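Arginase superfamily protein (Trypanosoma cruzi, PDB 2A0M) is an arginase-family, metal-dependent ureohydrolase that probably hydrolyses a guanidino or formimino compound, perhaps as an agmatinase or formimidoylglutamase. Local coordinates at residues 38-43 with 51-56; 149-154 with 192-197; 44-49 with 159-164. All coordinates share one frame; numbering follows the deposited sequence.

Contact 1: residues 38-43 with 51-56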
loop_
_atom_site.group_PDB
_atom_site.type_symbol
_atom_site.label_atom_id
_atom_site.label_comp_id
_atom_site.label_asym_id
_atom_site.label_seq_id
_atom_site.Cartn_x
_atom_site.Cartn_y
_atom_site.Cartn_z
ATOM N N PRO A 38 8.951 -10.143 -0.943
ATOM C CA PRO A 38 10.362 -9.758 -1.061
ATOM C C PRO A 38 10.910 -9.914 -2.472
ATOM O O PRO A 38 11.801 -10.747 -2.700
ATOM C CB PRO A 38 11.065 -10.727 -0.095
ATOM C CG PRO A 38 10.226 -11.956 -0.136
ATOM C CD PRO A 38 8.801 -11.466 -0.299
ATOM N N TYR A 39 10.391 -9.118 -3.404
ATOM C CA TYR A 39 10.818 -9.174 -4.805
ATOM C C TYR A 39 10.954 -7.742 -5.369
ATOM O O TYR A 39 10.079 -6.895 -5.123
ATOM C CB TYR A 39 9.803 -9.988 -5.633
ATOM C CG TYR A 39 9.605 -11.391 -5.095
ATOM C CD1 TYR A 39 10.460 -12.426 -5.468
ATOM C CD2 TYR A 39 8.591 -11.675 -4.194
ATOM C CE1 TYR A 39 10.308 -13.704 -4.941
ATOM C CE2 TYR A 39 8.431 -12.940 -3.643
ATOM C CZ TYR A 39 9.289 -13.965 -4.040
ATOM O OH TYR A 39 9.151 -15.214 -3.487
ATOM N N ASP A 40 12.029 -7.478 -6.130
ATOM C CA ASP A 40 12.253 -6.167 -6.753
ATOM C C ASP A 40 12.633 -6.237 -8.238
ATOM O O ASP A 40 13.023 -5.233 -8.835
ATOM C CB ASP A 40 13.307 -5.348 -5.978
ATOM C CG ASP A 40 14.658 -6.046 -5.869
ATOM O OD1 ASP A 40 14.943 -7.004 -6.634
ATOM O OD2 ASP A 40 15.436 -5.650 -4.983
ATOM N N GLU A 41 12.479 -7.414 -8.834
ATOM C CA GLU A 41 12.739 -7.560 -10.268
ATOM C C GLU A 41 11.803 -6.630 -11.074
ATOM O O GLU A 41 12.195 -6.044 -12.091
ATOM C CB GLU A 41 12.582 -9.027 -10.686
ATOM C CG GLU A 41 12.617 -9.210 -12.186
ATOM C CD GLU A 41 12.674 -10.655 -12.622
ATOM O OE1 GLU A 41 12.538 -11.573 -11.771
ATOM O OE2 GLU A 41 12.858 -10.868 -13.834
ATOM N N GLY A 42 10.563 -6.475 -10.605
ATOM C CA GLY A 42 9.668 -5.505 -11.220
ATOM C C GLY A 42 10.262 -4.106 -11.254
ATOM O O GLY A 42 10.078 -3.372 -12.231
ATOM N N CYS A 43 10.962 -3.713 -10.183
ATOM C CA CYS A 43 11.617 -2.391 -10.128
ATOM C C CYS A 43 12.707 -2.267 -11.171
ATOM O O CYS A 43 12.753 -1.276 -11.907
ATOM C CB CYS A 43 12.235 -2.120 -8.766
ATOM S SG CYS A 43 11.053 -2.219 -7.404
ATOM N N GLY A 51 16.743 -3.204 -4.622
ATOM C CA GLY A 51 16.826 -3.127 -3.166
ATOM C C GLY A 51 15.522 -3.341 -2.417
ATOM O O GLY A 51 15.531 -3.716 -1.229
ATOM N N ALA A 52 14.398 -3.129 -3.102
ATOM C CA ALA A 52 13.091 -3.289 -2.444
ATOM C C ALA A 52 12.806 -4.719 -2.026
ATOM O O ALA A 52 11.961 -4.935 -1.178
ATOM C CB ALA A 52 11.970 -2.775 -3.306
ATOM N N LYS A 53 13.547 -5.701 -2.540
ATOM C CA LYS A 53 13.341 -7.049 -2.036
ATOM C C LYS A 53 13.708 -7.225 -0.550
ATOM O O LYS A 53 13.252 -8.184 0.074
ATOM C CB LYS A 53 14.056 -8.089 -2.889
ATOM C CG LYS A 53 15.526 -8.092 -2.745
ATOM C CD LYS A 53 16.060 -9.257 -3.573
ATOM C CE LYS A 53 17.407 -8.980 -4.162
ATOM N NZ LYS A 53 17.389 -7.905 -5.237
ATOM N N LYS A 54 14.500 -6.289 -0.012
ATOM C CA LYS A 54 14.873 -6.259 1.406
ATOM C C LYS A 54 13.857 -5.483 2.274
ATOM O O LYS A 54 13.972 -5.442 3.496
ATOM C CB LYS A 54 16.265 -5.639 1.556
ATOM C CG LYS A 54 17.379 -6.364 0.741
ATOM C CD LYS A 54 17.747 -7.713 1.341
ATOM C CE LYS A 54 18.782 -8.469 0.492
ATOM N NZ LYS A 54 20.110 -7.790 0.430
ATOM N N GLY A 55 12.852 -4.917 1.627
ATOM C CA GLY A 55 11.820 -4.098 2.322
ATOM C C GLY A 55 11.147 -4.861 3.439
ATOM O O GLY A 55 11.093 -4.400 4.591
ATOM N N PRO A 56 10.594 -6.050 3.134
ATOM C CA PRO A 56 9.945 -6.812 4.202
ATOM C C PRO A 56 10.818 -7.120 5.432
ATOM O O PRO A 56 10.356 -6.969 6.541
ATOM C CB PRO A 56 9.462 -8.092 3.492
ATOM C CG PRO A 56 9.331 -7.678 2.031
ATOM C CD PRO A 56 10.434 -6.681 1.799
#

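Contact 2: residues 149-154 with 192-197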
loop_
_atom_site.group_PDB
_atom_site.type_symbol
_atom_site.label_atom_id
_atom_site.label_comp_id
_atom_site.label_asym_id
_atom_site.label_seq_id
_atom_site.Cartn_x
_atom_site.Cartn_y
_atom_site.Cartn_z
ATOM N N LEU A 149 1.856 7.514 -11.993
ATOM C CA LEU A 149 0.519 6.953 -12.281
ATOM C C LEU A 149 0.490 5.428 -12.416
ATOM O O LEU A 149 -0.567 4.812 -12.248
ATOM C CB LEU A 149 -0.075 7.625 -13.537
ATOM C CG LEU A 149 -0.222 9.161 -13.510
ATOM C CD1 LEU A 149 -0.746 9.696 -14.868
ATOM C CD2 LEU A 149 -1.113 9.662 -12.406
ATOM N N ASP A 150 1.645 4.828 -12.701
ATOM C CA ASP A 150 1.794 3.368 -12.784
ATOM C C ASP A 150 0.768 2.749 -13.738
ATOM O O ASP A 150 0.172 1.697 -13.465
ATOM C CB ASP A 150 1.704 2.724 -11.397
ATOM C CG ASP A 150 2.650 3.353 -10.390
ATOM O OD1 ASP A 150 3.863 3.531 -10.689
ATOM O OD2 ASP A 150 2.155 3.651 -9.267
ATOM N N VAL A 151 0.615 3.409 -14.884
ATOM C CA VAL A 151 -0.145 2.847 -16.000
ATOM C C VAL A 151 0.746 2.655 -17.239
ATOM O O VAL A 151 0.246 2.613 -18.361
ATOM C CB VAL A 151 -1.408 3.693 -16.338
ATOM C CG1 VAL A 151 -2.376 3.629 -15.174
ATOM C CG2 VAL A 151 -1.043 5.141 -16.676
ATOM N N ARG A 152 2.055 2.511 -17.038
ATOM C CA ARG A 152 2.959 2.245 -18.161
ATOM C C ARG A 152 2.599 0.925 -18.870
ATOM O O ARG A 152 2.050 0.001 -18.257
ATOM C CB ARG A 152 4.417 2.222 -17.690
ATOM C CG ARG A 152 4.900 3.571 -17.253
ATOM C CD ARG A 152 6.328 3.576 -16.700
ATOM N NE ARG A 152 6.709 4.935 -16.301
ATOM C CZ ARG A 152 7.895 5.288 -15.799
ATOM N NH1 ARG A 152 8.848 4.383 -15.616
ATOM N NH2 ARG A 152 8.134 6.558 -15.484
ATOM N N PRO A 153 2.892 0.846 -20.180
ATOM C CA PRO A 153 2.750 -0.433 -20.887
ATOM C C PRO A 153 3.817 -1.451 -20.448
ATOM O O PRO A 153 4.875 -1.065 -19.930
ATOM C CB PRO A 153 2.936 -0.052 -22.364
ATOM C CG PRO A 153 3.702 1.222 -22.352
ATOM C CD PRO A 153 3.363 1.931 -21.061
ATOM N N PRO A 154 3.545 -2.750 -20.649
ATOM C CA PRO A 154 4.541 -3.756 -20.274
ATOM C C PRO A 154 5.801 -3.667 -21.148
ATOM O O PRO A 154 5.854 -2.865 -22.091
ATOM C CB PRO A 154 3.807 -5.088 -20.499
ATOM C CG PRO A 154 2.735 -4.782 -21.481
ATOM C CD PRO A 154 2.329 -3.353 -21.222
ATOM N N ALA A 192 1.825 13.068 -20.241
ATOM C CA ALA A 192 0.490 13.450 -20.723
ATOM C C ALA A 192 -0.300 12.239 -21.234
ATOM O O ALA A 192 -1.498 12.136 -20.981
ATOM C CB ALA A 192 0.573 14.516 -21.799
ATOM N N LEU A 193 0.367 11.334 -21.955
ATOM C CA LEU A 193 -0.280 10.088 -22.440
ATOM C C LEU A 193 -0.801 9.208 -21.322
ATOM O O LEU A 193 -1.842 8.570 -21.448
ATOM C CB LEU A 193 0.676 9.226 -23.283
ATOM C CG LEU A 193 1.178 9.728 -24.633
ATOM C CD1 LEU A 193 1.866 8.582 -25.342
ATOM C CD2 LEU A 193 0.086 10.267 -25.504
ATOM N N HIS A 194 -0.064 9.138 -20.222
ATOM C CA HIS A 194 -0.499 8.286 -19.137
ATOM C C HIS A 194 -1.642 8.920 -18.326
ATOM O O HIS A 194 -2.572 8.211 -17.943
ATOM C CB HIS A 194 0.696 7.872 -18.302
ATOM C CG HIS A 194 1.682 7.060 -19.093
ATOM N ND1 HIS A 194 3.047 7.150 -18.923
ATOM C CD2 HIS A 194 1.486 6.185 -20.108
ATOM C CE1 HIS A 194 3.647 6.341 -19.779
ATOM N NE2 HIS A 194 2.722 5.734 -20.501
ATOM N N ALA A 195 -1.603 10.231 -18.125
ATOM C CA ALA A 195 -2.729 10.964 -17.535
ATOM C C ALA A 195 -3.980 10.800 -18.393
ATOM O O ALA A 195 -5.073 10.591 -17.893
ATOM C CB ALA A 195 -2.416 12.405 -17.387
ATOM N N GLN A 196 -3.778 10.890 -19.694
ATOM C CA GLN A 196 -4.868 10.801 -20.666
ATOM C C GLN A 196 -5.533 9.431 -20.567
ATOM O O GLN A 196 -6.775 9.328 -20.575
ATOM C CB GLN A 196 -4.310 11.054 -22.069
ATOM C CG GLN A 196 -5.247 10.761 -23.206
ATOM C CD GLN A 196 -4.565 10.971 -24.526
ATOM O OE1 GLN A 196 -4.189 10.000 -25.214
ATOM N NE2 GLN A 196 -4.350 12.226 -24.868
ATOM N N TYR A 197 -4.706 8.394 -20.475
ATOM C CA TYR A 197 -5.171 7.020 -20.333
ATOM C C TYR A 197 -6.093 6.904 -19.108
ATOM O O TYR A 197 -7.218 6.402 -19.193
ATOM C CB TYR A 197 -3.974 6.066 -20.259
ATOM C CG TYR A 197 -4.355 4.624 -20.099
ATOM C CD1 TYR A 197 -4.530 4.079 -18.842
ATOM C CD2 TYR A 197 -4.547 3.796 -21.211
ATOM C CE1 TYR A 197 -4.890 2.754 -18.674
ATOM C CE2 TYR A 197 -4.894 2.459 -21.057
ATOM C CZ TYR A 197 -5.076 1.942 -19.774
ATOM O OH TYR A 197 -5.441 0.634 -19.567
#

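Contact 3: residues 44-49 with 159-164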
loop_
_atom_site.group_PDB
_atom_site.type_symbol
_atom_site.label_atom_id
_atom_site.label_comp_id
_atom_site.label_asym_id
_atom_site.label_seq_id
_atom_site.Cartn_x
_atom_site.Cartn_y
_atom_site.Cartn_z
ATOM N N VAL A 44 13.589 -3.263 -11.210
ATOM C CA VAL A 44 14.718 -3.246 -12.145
ATOM C C VAL A 44 14.222 -3.230 -13.608
ATOM O O VAL A 44 14.832 -2.568 -14.472
ATOM C CB VAL A 44 15.678 -4.434 -11.883
ATOM C CG1 VAL A 44 16.736 -4.544 -12.985
ATOM C CG2 VAL A 44 16.367 -4.263 -10.528
ATOM N N ARG A 45 13.124 -3.944 -13.875
ATOM C CA ARG A 45 12.490 -3.947 -15.216
ATOM C C ARG A 45 11.953 -2.566 -15.606
ATOM O O ARG A 45 11.909 -2.220 -16.786
ATOM C CB ARG A 45 11.334 -4.938 -15.275
ATOM C CG ARG A 45 11.697 -6.412 -15.212
ATOM C CD ARG A 45 10.435 -7.258 -15.324
ATOM N NE ARG A 45 10.650 -8.692 -15.117
ATOM C CZ ARG A 45 9.668 -9.597 -15.040
ATOM N NH1 ARG A 45 8.391 -9.232 -15.153
ATOM N NH2 ARG A 45 9.948 -10.882 -14.841
ATOM N N ASN A 46 11.532 -1.796 -14.601
ATOM C CA ASN A 46 11.002 -0.445 -14.784
ATOM C C ASN A 46 12.103 0.623 -14.733
ATOM O O ASN A 46 11.819 1.809 -14.553
ATOM C CB ASN A 46 9.951 -0.178 -13.690
ATOM C CG ASN A 46 9.103 1.069 -13.953
ATOM O OD1 ASN A 46 8.892 1.474 -15.100
ATOM N ND2 ASN A 46 8.594 1.675 -12.875
ATOM N N GLY A 47 13.359 0.205 -14.905
ATOM C CA GLY A 47 14.503 1.123 -14.900
ATOM C C GLY A 47 14.931 1.689 -13.549
ATOM O O GLY A 47 15.671 2.675 -13.498
ATOM N N GLY A 48 14.480 1.068 -12.457
ATOM C CA GLY A 48 14.756 1.555 -11.097
ATOM C C GLY A 48 15.995 0.967 -10.433
ATOM O O GLY A 48 16.750 0.200 -11.058
ATOM N N ARG A 49 16.204 1.346 -9.171
ATOM C CA ARG A 49 17.327 0.855 -8.374
ATOM C C ARG A 49 16.875 -0.349 -7.580
ATOM O O ARG A 49 15.837 -0.305 -6.916
ATOM C CB ARG A 49 17.855 1.946 -7.424
ATOM C CG ARG A 49 18.278 3.242 -8.160
ATOM C CD ARG A 49 19.028 4.222 -7.280
ATOM N NE ARG A 49 18.137 4.848 -6.309
ATOM C CZ ARG A 49 18.516 5.730 -5.389
ATOM N NH1 ARG A 49 19.783 6.113 -5.264
ATOM N NH2 ARG A 49 17.607 6.217 -4.573
ATOM N N ARG A 159 6.317 -8.540 -20.476
ATOM C CA ARG A 159 6.780 -8.503 -19.085
ATOM C C ARG A 159 6.268 -7.265 -18.338
ATOM O O ARG A 159 6.544 -6.120 -18.716
ATOM C CB ARG A 159 8.303 -8.605 -18.989
ATOM C CG ARG A 159 8.820 -10.046 -19.104
ATOM C CD ARG A 159 10.292 -10.197 -18.720
ATOM N NE ARG A 159 11.132 -9.102 -19.197
ATOM C CZ ARG A 159 12.442 -9.018 -18.990
ATOM N NH1 ARG A 159 13.087 -9.970 -18.318
ATOM N NH2 ARG A 159 13.118 -7.975 -19.466
ATOM N N VAL A 160 5.526 -7.538 -17.266
ATOM C CA VAL A 160 4.997 -6.498 -16.383
ATOM C C VAL A 160 6.136 -5.967 -15.516
ATOM O O VAL A 160 7.190 -6.607 -15.397
ATOM C CB VAL A 160 3.826 -7.019 -15.502
ATOM C CG1 VAL A 160 2.682 -7.512 -16.374
ATOM C CG2 VAL A 160 4.281 -8.116 -14.519
ATOM N N HIS A 161 5.934 -4.787 -14.938
ATOM C CA HIS A 161 6.948 -4.178 -14.074
ATOM C C HIS A 161 6.307 -3.237 -13.043
ATOM O O HIS A 161 5.078 -3.113 -12.988
ATOM C CB HIS A 161 8.024 -3.473 -14.916
ATOM C CG HIS A 161 7.497 -2.419 -15.843
ATOM N ND1 HIS A 161 7.223 -1.128 -15.436
ATOM C CD2 HIS A 161 7.251 -2.448 -17.176
ATOM C CE1 HIS A 161 6.800 -0.418 -16.468
ATOM N NE2 HIS A 161 6.811 -1.196 -17.538
ATOM N N SER A 162 7.138 -2.604 -12.213
ATOM C CA SER A 162 6.620 -1.796 -11.096
ATOM C C SER A 162 5.795 -0.586 -11.571
ATOM O O SER A 162 5.057 0.005 -10.779
ATOM C CB SER A 162 7.756 -1.368 -10.138
ATOM O OG SER A 162 8.649 -0.425 -10.719
ATOM N N GLY A 163 5.906 -0.236 -12.857
ATOM C CA GLY A 163 5.122 0.853 -13.462
ATOM C C GLY A 163 3.856 0.480 -14.235
ATOM O O GLY A 163 3.167 1.362 -14.722
ATOM N N THR A 164 3.531 -0.805 -14.320
ATOM C CA THR A 164 2.326 -1.261 -15.048
ATOM C C THR A 164 1.085 -1.687 -14.222
ATOM O O THR A 164 0.024 -1.969 -14.809
ATOM C CB THR A 164 2.687 -2.462 -15.956
ATOM O OG1 THR A 164 3.022 -3.597 -15.145
ATOM C CG2 THR A 164 3.905 -2.151 -16.809
#

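Contact 1: residues 38-43 with 51-56
D40 and K53 both carry CG between the backbone N and the carbonyl carbon (chi1 58° and 72°), which swings the carboxylate and the lysine chain toward each other from the two facing backbones. The K53 chain then bends at its last two torsions and brings its amine astride the carboxylate. NZ bridges both oxygens on their syn sides, 3.0 Å from D40 OD1 and 3.0 Å from D40 OD2, a two-pronged salt bridge. Two backbone donors reach D40 OD2 out of the carboxylate plane, G51 N from one face at 2.8 Å and K53 N from the other at 3.1 Å, the second nearly straight at 163°. OD2 thus accepts three bonds, and the buried aspartate would be expected to stay anionic, facing backbone N-H groups at the start of the 3-10 segment 52-54. D40 itself precedes helix 41-45 at the N-cap position, but its side chain makes no capping bond there.

In the arginase fold, an alpha/beta domain built on an eight-stranded parallel sheet, residues 38-43 follow strand 32-37 at the C-terminal ends of the strands, where the metal site lies. The pairing with 51-56 ties this strand exit to the start of helix 55-63. P38 CB makes a van der Waals contact with the carbonyl K53 O at 3.4 Å. Apolar contacts are P38 CB to P56 CG at 4.1 Å, both prolines also touching D88 of strand 83-88, and C43 SG to A52 CB at 4.2 Å. The side chain of C43 is about 6 Å from that of N122, a manganese ligand seen for this protein, though no metal is bound to this chain in the model. The disulfide between C43 and C250, also seen for this protein, is not formed here.

Contact 2: residues 149-154 with 192-197
L149 and V151 press against the inner side of helix 192-200, and the closest packing is theirs. The CD1 branch of L149 pushes in beside the helix backbone, 3.4 Å from A195 N and 4.1 Å from A195 CB. V151 touches with one methyl and its branch carbon: CG2 lies alongside H194 CB at 3.6 Å, while CB approaches the Y197 ring at CD1, 4.0 Å away. CG of Y197 stands anti to the backbone N (chi1 179°), which carries the ring to V151; the ring also forms a cation-pi pair with R167, whose NH1 is bonded to V151 O.

This loop leaves strand 141-145 of the arginase-fold sheet and includes D150, a manganese ligand seen for this protein, although no metal is bound to this chain in the model. D150 turns away from the helix, toward N144 and D146. L149 faces the other way and reaches strands 180-185 and 204-207, filling the layer between sheet and helix.

On the more exposed side the fit is looser. The H194 ring has R152 CA over one face, with R152 CG 4.0 Å from H194 CE1 and P153 CD 3.9 Å from H194 NE2. Guanidinium and imidazole planes stand 41° apart without a bond between them; the arginine is committed to N46 through NH1. No hydrogen bond joins the two segments.

Contact 3: residues 44-49 with 159-164
R45, the last residue of helix 41-45, and N46, just past it, grip the loop 159-164 by two hydrogen bonds. R45 NH1 points at V160 O, 2.9 Å away and almost straight (163°), with the oxygen in the guanidinium plane. N46 CG lies anti to the backbone N (chi1 -167°), which carries the amide over to S162 and H161, and N46 ND2 gives its N-H to S162 OG at 3.0 Å. Between these bonds R45 CB packs on H161 CB at 3.6 Å. The R159 chain crosses R45 at about a right angle, setting its CD 3.8 Å above the centre of the R45 guanidinium; the two guanidinium planes are only 23° apart and the NE atoms of R45 and R159 4.1 Å from each other. The nearness of like charge is probably eased by E41 and E95, which both form salt bridges with R45 NH2.

The next shell sets the shape of the loop. G163 N donates to H161 ND1 at 3.0 Å, inside a type I turn from H161 to T164, and H161 NE2 is held by P153 O. On the other segment G47, with positive phi, closes the helix in a Schellman motif. Further in, S162 O accepts from N122, and G163 lies close to D150, so this loop borders the metal site, empty in this model.

N46 OD1 is 3.1 Å from H161 ND1 without bonding to it, and accepts instead from R152. The two H161 bonds are consistent with a proton on NE2, which would leave ND1 none to offer OD1; the amide is probably held in one orientation.

In the fold
Contact 1 is the buried member of the set, whereas contacts 2 and 3 are only partly buried. Contacts 1 and 3 share helix 41-45 and touch directly: G42 O meets S162 N and C43 O meets G48 N, both probable hydrogen bonds. Contacts 2 and 3 draw on the same long loop between strand 141-145 and helix 165-170, joined by a probable backbone hydrogen bond, R152 N to G163 O, while the R152 side chain reaches N46. Contacts 1 and 2 do not touch. Their chemistry changes along this series, from a buried aspartate held by a surface lysine and backbone N-H groups in contact 1, through hydrogen bonds and crossed arginines in contact 3, to a purely van der Waals fit between loop and peripheral helix in contact 2.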